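Local structure of SYE1 (Shewanella oneidensis, 4AWS) at residues Pro24-Arg29 with Ala69-Ile74. The protein binds flavin mononucleotide and probably reduces carbon-carbon double bonds at the expense of NADH or NADPH. The protein carries 1 engineered substitution. Residues are numbered along the deposited sequence; the frame is centred on the assembly and turned at random.
Engineered in segment 24-29: Leu25 (natural residue Met). With FMN (flavin mononucleotide), chain B.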
# COMPACT_ATOMS: atom_id res chain seq x y z
N PRO A 24 0.82 -1.10 -4.89
CA PRO A 24 2.11 -0.72 -4.27
C PRO A 24 3.09 -1.87 -4.30
O PRO A 24 2.78 -2.99 -3.88
CB PRO A 24 1.73 -0.41 -2.83
CG PRO A 24 0.34 0.07 -2.96
CD PRO A 24 -0.30 -0.88 -3.96
N LEU A 25 4.32 -1.58 -4.73
CA LEU A 25 5.39 -2.58 -4.81
C LEU A 25 6.71 -1.95 -4.34
O LEU A 25 7.41 -1.30 -5.11
CB LEU A 25 5.55 -3.14 -6.21
CG LEU A 25 4.30 -3.84 -6.77
CD1 LEU A 25 4.32 -3.80 -8.31
CD2 LEU A 25 4.19 -5.25 -6.19
N THR A 26 7.04 -2.19 -3.08
CA THR A 26 8.36 -1.78 -2.55
C THR A 26 9.48 -2.38 -3.40
O THR A 26 9.54 -3.60 -3.56
CB THR A 26 8.45 -2.31 -1.11
OG1 THR A 26 7.59 -1.54 -0.25
CG2 THR A 26 9.85 -2.21 -0.50
N ARG A 27 10.35 -1.51 -3.87
CA ARG A 27 11.52 -1.94 -4.66
C ARG A 27 12.84 -1.55 -4.01
O ARG A 27 13.92 -1.99 -4.46
CB ARG A 27 11.47 -1.41 -6.09
CG ARG A 27 10.15 -1.70 -6.81
CD ARG A 27 9.73 -3.18 -6.82
NE ARG A 27 10.79 -4.01 -7.42
CZ ARG A 27 10.99 -4.16 -8.73
NH1 ARG A 27 10.17 -3.62 -9.59
NH2 ARG A 27 12.03 -4.85 -9.14
N SER A 28 12.81 -0.74 -2.96
CA SER A 28 14.03 -0.37 -2.21
C SER A 28 15.13 0.12 -3.13
O SER A 28 16.28 -0.30 -3.04
CB SER A 28 14.44 -1.52 -1.31
OG SER A 28 13.50 -1.71 -0.27
N ARG A 29 14.77 1.10 -3.97
CA ARG A 29 15.69 1.71 -4.94
C ARG A 29 15.97 3.16 -4.59
O ARG A 29 16.59 3.88 -5.41
CB ARG A 29 15.14 1.63 -6.36
CG ARG A 29 14.83 0.24 -6.91
CD ARG A 29 16.07 -0.60 -6.94
NE ARG A 29 16.18 -1.64 -7.98
CZ ARG A 29 15.67 -2.86 -7.95
NH1 ARG A 29 14.80 -3.21 -7.01
NH2 ARG A 29 15.98 -3.71 -8.92
N ALA A 69 15.21 -1.34 4.32
CA ALA A 69 16.26 -0.47 3.78
C ALA A 69 15.83 0.13 2.46
O ALA A 69 15.24 -0.50 1.61
CB ALA A 69 17.54 -1.26 3.61
N TRP A 70 16.22 1.40 2.27
CA TRP A 70 16.24 2.06 0.97
C TRP A 70 14.85 2.32 0.42
O TRP A 70 14.71 2.54 -0.81
CB TRP A 70 17.12 1.35 -0.09
CG TRP A 70 18.43 0.85 0.46
CD1 TRP A 70 19.37 1.58 1.15
CD2 TRP A 70 18.91 -0.49 0.39
NE1 TRP A 70 20.43 0.76 1.49
CE2 TRP A 70 20.16 -0.51 1.04
CE3 TRP A 70 18.39 -1.66 -0.17
CZ2 TRP A 70 20.90 -1.69 1.14
CZ3 TRP A 70 19.11 -2.80 -0.07
CH2 TRP A 70 20.37 -2.83 0.58
N THR A 71 13.82 2.34 1.24
CA THR A 71 12.49 2.76 0.78
C THR A 71 12.41 4.26 0.76
O THR A 71 13.02 4.95 1.59
CB THR A 71 11.37 2.12 1.60
OG1 THR A 71 11.42 2.56 2.98
CG2 THR A 71 11.48 0.61 1.63
N PRO A 72 11.71 4.85 -0.20
CA PRO A 72 11.64 6.30 -0.33
C PRO A 72 10.74 6.93 0.72
O PRO A 72 9.65 6.41 0.99
CB PRO A 72 11.01 6.52 -1.73
CG PRO A 72 10.14 5.28 -1.90
CD PRO A 72 10.96 4.16 -1.28
N GLY A 73 11.14 8.04 1.28
CA GLY A 73 10.32 8.77 2.18
C GLY A 73 9.48 9.85 1.50
O GLY A 73 9.65 10.15 0.32
N ILE A 74 8.57 10.47 2.29
CA ILE A 74 7.74 11.56 1.79
C ILE A 74 7.66 12.67 2.83
O ILE A 74 6.64 13.38 2.89
CB ILE A 74 6.38 11.04 1.28
CG1 ILE A 74 5.66 12.04 0.40
CG2 ILE A 74 5.51 10.52 2.42
CD1 ILE A 74 4.70 11.39 -0.59
N1 FMN B . 1.82 -3.97 -0.70
C2 FMN B . 1.67 -2.76 -0.12
O2 FMN B . 0.56 -2.37 0.32
N3 FMN B . 2.74 -1.91 -0.06
C4 FMN B . 4.00 -2.18 -0.55
O4 FMN B . 4.89 -1.31 -0.52
C4A FMN B . 4.16 -3.50 -1.05
N5 FMN B . 5.39 -3.88 -1.53
C5A FMN B . 5.47 -5.07 -2.22
C6 FMN B . 6.64 -5.44 -2.83
C7 FMN B . 6.77 -6.58 -3.62
C7M FMN B . 8.07 -6.83 -4.36
C8 FMN B . 5.67 -7.42 -3.76
C8M FMN B . 5.73 -8.61 -4.62
C9 FMN B . 4.46 -7.08 -3.14
C9A FMN B . 4.34 -5.92 -2.35
N10 FMN B . 3.12 -5.52 -1.80
C10 FMN B . 3.00 -4.31 -1.16
C1' FMN B . 1.90 -6.35 -2.07
C2' FMN B . 1.34 -6.10 -3.44
O2' FMN B . 0.77 -4.79 -3.57
C3' FMN B . 0.23 -7.09 -3.79
O3' FMN B . -0.91 -6.89 -2.95
C4' FMN B . 0.61 -8.55 -3.73
O4' FMN B . 1.89 -8.78 -4.37
C5' FMN B . -0.45 -9.48 -4.27
O5' FMN B . -0.71 -9.24 -5.66
P FMN B . -0.03 -10.20 -6.80
O1P FMN B . 1.45 -9.91 -6.77
O2P FMN B . -0.34 -11.65 -6.41
O3P FMN B . -0.70 -9.74 -8.08
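Where the loops after the first two strands of the TIM barrel meet beside the flavin, Ser28 and Thr26 of 24-29 touch Ala69, Trp70 and Thr71 of 69-74. The only hydrogen bond between 24-29 and 69-74 runs from Ser28 OG to Ala69 O, 2.8 Å, and the hydroxyl comes at the oxygen almost head-on, with a C=O...OG angle of 171°. With an alanine here in place of the serine, Ala69 O would probably lose its hydroxyl donor and the two segments the one hydrogen bond between them; Ala30 and Asp35, further along the first loop, bond to Trp70 and Gly73 through their backbones. Ser28 OG stands beside its own backbone N and opposite the carbonyl carbon (chi1 -68°), which turns it to Ala69 and brings it within 3.6 Å of the methyl CG2 of Thr71. The next carbonyl of that loop is met by backbone instead: Ser28 CA makes a CH...O contact of 3.3 Å with Trp70 O. In return, Trp70 CB lies 3.5 Å from Ser28 O, while the indole NH is engaged by Asp134. Nearer the cofactor, the methyls Thr26 CG2 and Thr71 CG2 meet at 3.9 Å. The two branches of Thr26 divide the work: CG2, opposite the backbone N, reaches Thr71, whereas OG1 donates a 2.7 Å hydrogen bond to flavin O4. Thr71 OG1 is bonded to Gln60, leaving its methyl for this packing. Upstream, Pro24 O accepts a hydrogen bond from the ribityl O2', and the engineered Leu25 lays CD2 3.6 Å from flavin C9. Thr26 thus carries a polar bond to the isoalloxazine and an apolar contact with the second loop, and a hydrogen bond at flavin O4 would be expected to draw electron density toward that carbonyl and help stabilise the reduced flavin.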